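Local coordinates for lipoprotein LpqN (Mycobacterium tuberculosis, PDB 6E5F) that supports cell envelope biogenesis, interacts with the mycolate transporters MmpL3 and MmpL11, and holds a lauryl trehaloside in a pocket, at residues A[130-134]-A[135-139]; A[143-146]-A[147-150]; A[173-177]-A[178-182]. All blocks are in the same frame, centred on the assembly; numbering follows the deposited sequence. Where two conformers were deposited one is given.

Contact 1: A[130-134]-A[135-139]; sequences GDIDP and AKVLQ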
loop_
_atom_site.group_PDB
_atom_site.type_symbol
_atom_site.label_atom_id
_atom_site.label_comp_id
_atom_site.label_asym_id
_atom_site.label_seq_id
_atom_site.Cartn_x
_atom_site.Cartn_y
_atom_site.Cartn_z
ATOM N N GLY A 130 5.234 12.693 -16.334
ATOM C CA GLY A 130 6.537 13.224 -16.667
ATOM C C GLY A 130 7.532 12.131 -16.990
ATOM O O GLY A 130 7.212 11.175 -17.704
ATOM N N ASP A 131 8.745 12.263 -16.457
ATOM C CA ASP A 131 9.840 11.340 -16.763
ATOM C C ASP A 131 9.786 10.153 -15.800
ATOM O O ASP A 131 10.659 9.950 -14.959
ATOM C CB ASP A 131 11.173 12.070 -16.674
ATOM C CG ASP A 131 12.323 11.262 -17.236
ATOM O OD1 ASP A 131 12.064 10.302 -17.990
ATOM O OD2 ASP A 131 13.486 11.585 -16.918
ATOM N N ILE A 132 8.731 9.361 -15.951
ATOM C CA ILE A 132 8.396 8.291 -15.017
ATOM C C ILE A 132 8.569 6.954 -15.723
ATOM O O ILE A 132 8.032 6.742 -16.817
ATOM C CB ILE A 132 6.968 8.472 -14.466
ATOM C CG1 ILE A 132 6.601 7.339 -13.502
ATOM C CG2 ILE A 132 5.953 8.561 -15.590
ATOM C CD1 ILE A 132 7.293 7.442 -12.182
ATOM N N ASP A 133 9.322 6.052 -15.094
ATOM C CA ASP A 133 9.487 4.687 -15.584
ATOM C C ASP A 133 8.760 3.755 -14.625
ATOM O O ASP A 133 9.163 3.643 -13.456
ATOM C CB ASP A 133 10.975 4.334 -15.647
ATOM C CG ASP A 133 11.226 2.911 -16.123
ATOM O OD1 ASP A 133 10.254 2.142 -16.298
ATOM O OD2 ASP A 133 12.411 2.560 -16.322
ATOM N N PRO A 134 7.689 3.074 -15.051
ATOM C CA PRO A 134 6.945 2.237 -14.099
ATOM C C PRO A 134 7.795 1.164 -13.454
ATOM O O PRO A 134 7.549 0.799 -12.297
ATOM C CB PRO A 134 5.811 1.642 -14.950
ATOM C CG PRO A 134 6.250 1.815 -16.370
ATOM C CD PRO A 134 7.091 3.053 -16.401
ATOM N N ALA A 135 8.810 0.659 -14.161
ATOM C CA ALA A 135 9.658 -0.371 -13.576
ATOM C C ALA A 135 10.477 0.166 -12.411
ATOM O O ALA A 135 10.771 -0.578 -11.471
ATOM C CB ALA A 135 10.581 -0.966 -14.638
ATOM N N LYS A 136 10.858 1.445 -12.447
ATOM C CA LYS A 136 11.636 1.996 -11.343
ATOM C C LYS A 136 10.780 2.181 -10.097
ATOM O O LYS A 136 11.292 2.096 -8.978
ATOM C CB LYS A 136 12.302 3.313 -11.747
ATOM C CG LYS A 136 13.329 3.182 -12.878
ATOM C CD LYS A 136 14.517 2.280 -12.524
ATOM C CE LYS A 136 15.591 3.019 -11.744
ATOM N NZ LYS A 136 16.826 2.194 -11.584
ATOM N N VAL A 137 9.481 2.433 -10.259
ATOM C CA VAL A 137 8.600 2.507 -9.097
ATOM C C VAL A 137 8.636 1.191 -8.340
ATOM O O VAL A 137 8.765 1.163 -7.112
ATOM C CB VAL A 137 7.170 2.886 -9.519
ATOM C CG1 VAL A 137 6.230 2.870 -8.316
ATOM C CG2 VAL A 137 7.157 4.250 -10.184
ATOM N N LEU A 138 8.511 0.082 -9.063
ATOM C CA LEU A 138 8.589 -1.240 -8.442
ATOM C C LEU A 138 9.960 -1.471 -7.825
ATOM O O LEU A 138 10.080 -2.025 -6.728
ATOM C CB LEU A 138 8.305 -2.316 -9.494
ATOM C CG LEU A 138 6.909 -2.325 -10.125
ATOM C CD1 LEU A 138 6.903 -3.125 -11.414
ATOM C CD2 LEU A 138 5.895 -2.899 -9.150
ATOM N N GLN A 139 11.018 -1.051 -8.528
ATOM C CA GLN A 139 12.371 -1.260 -8.028
ATOM C C GLN A 139 12.568 -0.627 -6.655
ATOM O O GLN A 139 13.224 -1.209 -5.786
ATOM C CB GLN A 139 13.392 -0.716 -9.028
ATOM C CG GLN A 139 14.833 -0.973 -8.634
ATOM C CD GLN A 139 15.820 -0.547 -9.707
ATOM O OE1 GLN A 139 15.432 -0.162 -10.809
ATOM N NE2 GLN A 139 17.106 -0.612 -9.385
#
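Asp133 meets the first turn of the helix with both its side chain and its own carbonyl, and the carboxylate is approached from well out of its plane. Its OD1 accepts from Ala135 N at 3.0 Å, with the donor standing 53° out of the carboxylate plane. With CG anti to the backbone N (chi1 179°), the carboxylate folds forward over the start of the helix, where OD1 also lies 3.5 Å from Ala135 CB. Its other oxygen turns to the aliphatic root of Lys136, and OD2 stands 3.6 Å from CG of that lysine. The two opposite charges nevertheless do not pair: the lysine chain, bent at chi2 and chi3, carries NZ forward along the helix to Gln139, where it donates to OE1 at 2.8 Å and ties two side chains together on the outer surface.

This is an N-cap. Asp133 occupies the position just before helix 134-140, Pro134 is the first residue of the helix (N1), and the aspartate oxygen takes up an amide that no preceding turn could serve. A carboxylate here would probably also be favoured by the helix dipole. The Asp133 carbonyl adds a bond from Lys136 N at 3.0 Å and a weak one from Val137 N, while Pro134 O receives a weak bond from Leu138 N. Tyr64 OH is hydrogen-bonded to Asp133 N, fixing the cap residue from helix 61-66.

On the inner side an apolar contact bridges the cap. Ile132 sends CD1 obliquely across to CG2 of Val137, 3.8 Å away, the residue before the cap (N') meeting N4, the hydrophobic staple that often accompanies an N-cap. Behind this pair, Val196 and Val198 of strand 195-206 press on Ile132 and Val137 respectively, seating the helix start on the sheet.

Contact 2: A[143-146]-A[147-150]; sequences GELK and NLPG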
loop_
_atom_site.group_PDB
_atom_site.type_symbol
_atom_site.label_atom_id
_atom_site.label_comp_id
_atom_site.label_asym_id
_atom_site.label_seq_id
_atom_site.Cartn_x
_atom_site.Cartn_y
_atom_site.Cartn_z
ATOM N N GLY A 143 11.958 0.426 -0.356
ATOM C CA GLY A 143 12.766 1.360 0.410
ATOM C C GLY A 143 12.060 1.899 1.641
ATOM O O GLY A 143 12.662 2.013 2.712
ATOM N N GLU A 144 10.776 2.238 1.508
ATOM C CA GLU A 144 10.060 2.906 2.590
ATOM C C GLU A 144 10.000 2.037 3.842
ATOM O O GLU A 144 10.379 2.478 4.934
ATOM C CB GLU A 144 8.652 3.291 2.126
ATOM C CG GLU A 144 7.835 4.022 3.182
ATOM C CD GLU A 144 6.443 4.385 2.708
ATOM O OE1 GLU A 144 5.664 4.937 3.515
ATOM O OE2 GLU A 144 6.125 4.121 1.531
ATOM N N LEU A 145 9.500 0.806 3.712
ATOM C CA LEU A 145 9.409 -0.070 4.879
ATOM C C LEU A 145 10.786 -0.358 5.454
ATOM O O LEU A 145 10.956 -0.415 6.675
ATOM C CB LEU A 145 8.702 -1.376 4.526
ATOM C CG LEU A 145 7.227 -1.360 4.113
ATOM C CD1 LEU A 145 6.530 -2.622 4.615
ATOM C CD2 LEU A 145 6.492 -0.118 4.579
ATOM N N LYS A 146 11.784 -0.554 4.590
ATOM C CA LYS A 146 13.121 -0.869 5.080
ATOM C C LYS A 146 13.719 0.266 5.900
ATOM O O LYS A 146 14.663 0.030 6.664
ATOM C CB LYS A 146 14.034 -1.241 3.912
ATOM C CG LYS A 146 13.690 -2.581 3.276
ATOM C CD LYS A 146 14.504 -2.840 2.017
ATOM C CE LYS A 146 15.980 -3.036 2.318
ATOM N NZ LYS A 146 16.786 -3.183 1.073
ATOM N N ASN A 147 13.187 1.483 5.776
ATOM C CA ASN A 147 13.646 2.622 6.558
ATOM C C ASN A 147 12.912 2.767 7.887
ATOM O O ASN A 147 13.259 3.655 8.674
ATOM C CB ASN A 147 13.489 3.920 5.757
ATOM C CG ASN A 147 14.466 4.019 4.600
ATOM O OD1 ASN A 147 15.492 3.342 4.575
ATOM N ND2 ASN A 147 14.151 4.880 3.635
ATOM N N LEU A 148 11.909 1.933 8.153
ATOM C CA LEU A 148 11.190 2.011 9.416
ATOM C C LEU A 148 12.128 1.665 10.572
ATOM O O LEU A 148 13.024 0.828 10.423
ATOM C CB LEU A 148 10.020 1.030 9.408
ATOM C CG LEU A 148 8.576 1.537 9.499
ATOM C CD1 LEU A 148 8.406 2.986 9.070
ATOM C CD2 LEU A 148 7.682 0.639 8.661
ATOM N N PRO A 149 11.940 2.287 11.739
ATOM C CA PRO A 149 12.821 1.999 12.883
ATOM C C PRO A 149 12.785 0.529 13.267
ATOM O O PRO A 149 11.730 -0.021 13.591
ATOM C CB PRO A 149 12.250 2.882 13.999
ATOM C CG PRO A 149 11.498 3.950 13.304
ATOM C CD PRO A 149 10.943 3.322 12.066
ATOM N N GLY A 150 13.953 -0.103 13.238
ATOM C CA GLY A 150 14.053 -1.502 13.614
ATOM C C GLY A 150 13.260 -2.432 12.726
ATOM O O GLY A 150 12.823 -3.494 13.184
#
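Asn147 lays its amide back over the end of the short helix 143-146, whereas Leu148, the next residue, turns its side chain beside Leu145; these two side chains carry the contact from the loop side. In Asn147 the first torsion of -70° sets CG beside the residue's own backbone N, and the amide is carried back along the helix to the carbonyl of Gly143. Asn147 CG comes to 3.3 Å from Gly143 O, yet the angle at ND2 is too poor for a hydrogen bond. The amide is satisfied outside the segments, OD1 accepting from Asn58 ND2, while Pro57 and Thr60 pack against the same side chain.

Leu148 is held differently. Its CB sits 3.2 Å from Leu145 O, and its CD2 reaches CD2 of Leu145 at 4.3 Å, a loose apolar touch. Val183 and Tyr174 border Leu148, and Leu170 and Phe151 border the buried Leu145, so these leucines face the sheet. The polar chains of the helix lead elsewhere, Glu144 OE2 to Gln185 NE2 and Lys146 NZ into a salt bridge with Asp156 OD1.

The backbone bonds close the turn on which these side chains sit. Asn147 N bonds to Glu144 O at 3.1 Å and only weakly to Gly143 O, and Leu148 N gives Leu145 O a straighter bond of 2.9 Å (161°). Both of the stronger bonds span three residues. After Leu148 the chain leaves in extended form through Pro149.

Such i to i+3 bonding is characteristic of a helix ending in a 3-10-like turn, here the exit from helix 143-146 into the loop that leads to strand 152-162.

Contact 3: A[173-177]-A[178-182]; sequences SYSKN and GKLRT. With L6T (alpha-D-glucopyranosyl 6-O-dodecyl-alpha-D-glucopyranoside), chain B.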
loop_
_atom_site.group_PDB
_atom_site.type_symbol
_atom_site.label_atom_id
_atom_site.label_comp_id
_atom_site.label_asym_id
_atom_site.label_seq_id
_atom_site.Cartn_x
_atom_site.Cartn_y
_atom_site.Cartn_z
ATOM N N SER A 173 8.275 -6.816 10.529
ATOM C CA SER A 173 7.943 -6.275 11.833
ATOM C C SER A 173 8.807 -5.057 12.105
ATOM O O SER A 173 9.909 -4.924 11.571
ATOM C CB SER A 173 8.177 -7.304 12.940
ATOM O OG SER A 173 7.357 -8.444 12.756
ATOM N N TYR A 174 8.284 -4.161 12.939
ATOM C CA TYR A 174 9.057 -3.033 13.435
ATOM C C TYR A 174 8.549 -2.703 14.828
ATOM O O TYR A 174 7.477 -3.153 15.242
ATOM C CB TYR A 174 9.007 -1.821 12.488
ATOM C CG TYR A 174 7.801 -0.914 12.627
ATOM C CD1 TYR A 174 6.522 -1.383 12.383
ATOM C CD2 TYR A 174 7.951 0.425 12.973
ATOM C CE1 TYR A 174 5.419 -0.550 12.507
ATOM C CE2 TYR A 174 6.855 1.263 13.087
ATOM C CZ TYR A 174 5.591 0.768 12.851
ATOM O OH TYR A 174 4.490 1.587 12.963
ATOM N N SER A 175 9.350 -1.942 15.568
ATOM C CA SER A 175 9.034 -1.575 16.940
ATOM C C SER A 175 8.587 -0.124 16.992
ATOM O O SER A 175 9.267 0.760 16.462
ATOM C CB SER A 175 10.252 -1.768 17.844
ATOM O OG SER A 175 10.560 -3.143 17.987
ATOM N N LYS A 176 7.441 0.116 17.626
ATOM C CA LYS A 176 6.919 1.463 17.815
ATOM C C LYS A 176 6.413 1.575 19.243
ATOM O O LYS A 176 5.555 0.793 19.663
ATOM C CB LYS A 176 5.792 1.760 16.822
ATOM C CG LYS A 176 5.026 3.042 17.125
ATOM C CD LYS A 176 4.404 3.638 15.873
ATOM C CE LYS A 176 3.556 4.855 16.210
ATOM N NZ LYS A 176 3.277 5.691 15.012
ATOM N N ASN A 177 6.948 2.542 19.988
ATOM C CA ASN A 177 6.564 2.750 21.382
ATOM C C ASN A 177 6.798 1.496 22.218
ATOM O O ASN A 177 6.037 1.200 23.140
ATOM C CB ASN A 177 5.112 3.224 21.498
ATOM C CG ASN A 177 4.856 4.506 20.725
ATOM O OD1 ASN A 177 5.703 5.397 20.686
ATOM N ND2 ASN A 177 3.689 4.598 20.099
ATOM N N GLY A 178 7.852 0.748 21.892
ATOM C CA GLY A 178 8.179 -0.455 22.629
ATOM C C GLY A 178 7.302 -1.644 22.321
ATOM O O GLY A 178 7.289 -2.607 23.097
ATOM N N LYS A 179 6.577 -1.619 21.207
ATOM C CA LYS A 179 5.641 -2.677 20.858
ATOM C C LYS A 179 5.947 -3.155 19.452
ATOM O O LYS A 179 6.128 -2.341 18.543
ATOM C CB LYS A 179 4.201 -2.175 20.926
ATOM C CG LYS A 179 3.862 -1.525 22.252
ATOM C CD LYS A 179 2.479 -0.912 22.233
ATOM C CE LYS A 179 2.227 -0.097 23.490
ATOM N NZ LYS A 179 1.035 -0.578 24.235
ATOM N N LEU A 180 6.002 -4.469 19.276
ATOM C CA LEU A 180 6.257 -5.038 17.962
ATOM C C LEU A 180 4.991 -4.946 17.122
ATOM O O LEU A 180 3.902 -5.297 17.585
ATOM C CB LEU A 180 6.698 -6.493 18.096
ATOM C CG LEU A 180 7.373 -7.096 16.864
ATOM C CD1 LEU A 180 8.662 -6.353 16.529
ATOM C CD2 LEU A 180 7.645 -8.577 17.073
ATOM N N ARG A 181 5.138 -4.472 15.893
ATOM C CA ARG A 181 4.023 -4.325 14.970
ATOM C C ARG A 181 4.345 -5.042 13.674
ATOM O O ARG A 181 5.493 -5.032 13.222
ATOM C CB ARG A 181 3.747 -2.845 14.658
ATOM C CG ARG A 181 3.575 -1.965 15.889
ATOM C CD ARG A 181 3.058 -0.583 15.514
ATOM N NE ARG A 181 1.703 -0.660 14.969
ATOM C CZ ARG A 181 0.597 -0.631 15.709
ATOM N NH1 ARG A 181 0.672 -0.510 17.028
ATOM N NH2 ARG A 181 -0.587 -0.726 15.125
ATOM N N THR A 182 3.333 -5.661 13.078
ATOM C CA THR A 182 3.449 -6.220 11.738
ATOM C C THR A 182 3.035 -5.156 10.730
ATOM O O THR A 182 1.984 -4.523 10.875
ATOM C CB THR A 182 2.562 -7.454 11.603
ATOM O OG1 THR A 182 3.041 -8.473 12.496
ATOM C CG2 THR A 182 2.578 -7.985 10.183
HETATM C C1 L6T B . 10.368 -11.062 9.990
HETATM C C2 L6T B . 10.010 -10.483 11.349
HETATM C C3 L6T B . 8.884 -11.286 11.959
HETATM C C4 L6T B . 7.704 -11.269 11.008
HETATM C C5 L6T B . 8.146 -11.882 9.682
HETATM C C6 L6T B . 6.947 -11.979 8.694
HETATM C CAA L6T B . 11.454 -12.818 8.905
HETATM C CAO L6T B . 13.622 -12.285 9.748
HETATM C CAP L6T B . 14.865 -11.431 9.486
HETATM C CAR L6T B . 14.007 -13.755 9.792
HETATM C CAT L6T B . 12.759 -14.575 10.058
HETATM C CAV L6T B . 11.769 -14.304 8.945
HETATM C CAX L6T B . 5.589 -10.474 7.530
HETATM C CAY L6T B . 4.082 -10.822 7.705
HETATM C CAZ L6T B . 3.429 -9.814 6.762
HETATM C CBA L6T B . 2.012 -10.319 6.485
HETATM C CBB L6T B . 1.304 -8.985 6.221
HETATM C CBC L6T B . 0.301 -9.213 5.126
HETATM C CBD L6T B . -0.318 -7.818 4.770
HETATM C CBE L6T B . -0.842 -7.957 3.362
HETATM C CBF L6T B . -0.020 -7.114 2.321
HETATM C CBG L6T B . -0.426 -5.628 2.413
HETATM C CBH L6T B . -1.909 -5.452 2.158
HETATM C CBI L6T B . -2.448 -6.279 0.984
HETATM O O1 L6T B . 10.852 -12.405 10.143
HETATM O O2 L6T B . 11.153 -10.542 12.209
HETATM O O3 L6T B . 8.510 -10.717 13.219
HETATM O O4 L6T B . 6.640 -12.031 11.575
HETATM O O5 L6T B . 9.206 -11.069 9.126
HETATM O O6 L6T B . 6.351 -10.713 8.720
HETATM O OAN L6T B . 12.667 -12.065 8.690
HETATM O OAQ L6T B . 15.384 -11.727 8.188
HETATM O OAS L6T B . 14.961 -13.979 10.840
HETATM O OAU L6T B . 13.088 -15.971 10.086
HETATM O OAW L6T B . 10.565 -15.045 9.179
HETATM O O HOH W 1 5.186 -8.303 14.247
HETATM O O HOH W 2 2.748 0.580 18.770
#
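Ser173 OG touches the sugar directly, hydrogen-bonded at 2.6 Å to O3 of the lauryl trehaloside, with either oxygen a possible donor. The same OG reaches a water that also bonds Thr182 OG1, so one solvent molecule joins the paired residues of the two strands. Thr182 offers the ligand its methyl instead: CG2 stands 4.0 Å from CAZ, near the start of the dodecyl chain. Carbohydrate and lipid are thus met by neighbouring residues on one face of the sheet. Thr210 holds Thr182 OG1, and Gly153 O grips the ligand as well. Alongside, Leu180 CD1 packs 3.7 Å from Ser173 CB.

These residues belong to the end of a β-hairpin, strands 165-176 and 179-192, closed by a type I' turn from Lys176 to Lys179. Asn177 and Gly178 occupy the turn with positive phi, as this turn requires. Tyr174 and Arg181 form a hydrogen-bonded antiparallel pair, with Arg181 N bonded to Tyr174 O at 2.8 Å. Lys176 and Lys179 form the next such pair, Lys176 N bonding Lys179 O and Lys179 N returning a bond to Lys176 O to close the turn.

On the opposite face Tyr174 and Arg181 run side by side. A chi1 of 83° brings the tyrosine ring alongside the arginine chain, where CE1 lies 3.6 Å from Arg181 CB and OH 3.6 Å from CD. Ring and guanidinium planes are 71° apart, which excludes a flat stack; the aliphatic part of the arginine does the touching. Its charged end is held by two carboxylates, Asp204 at NH2 and Asp117 at NH1, and NH1 also donates to a water that in turn donates to Lys176 O.

In the fold
Contact 1 is a surface helix start with Val137 alone buried, while contacts 2 and 3 are partly buried. Contacts 1 and 2 follow one another along the chain and treat opposite ends of neighbouring short helices: a carboxylate serves an amide at the one, backbone bonds close the other. Contact 3 differs in being strand pairing, and it alone here includes ligand-pocket residues. Contacts 2 and 3 meet directly, with Leu148 CG 3.7 Å from Tyr174 CD2 and Pro149 O against Tyr174 CB, whereas contact 1 stays about 18 Å from contact 3 between nearest atoms. Strand 179-192 is shared: contact 3 uses its beginning, and both helices rest side chains on it further along.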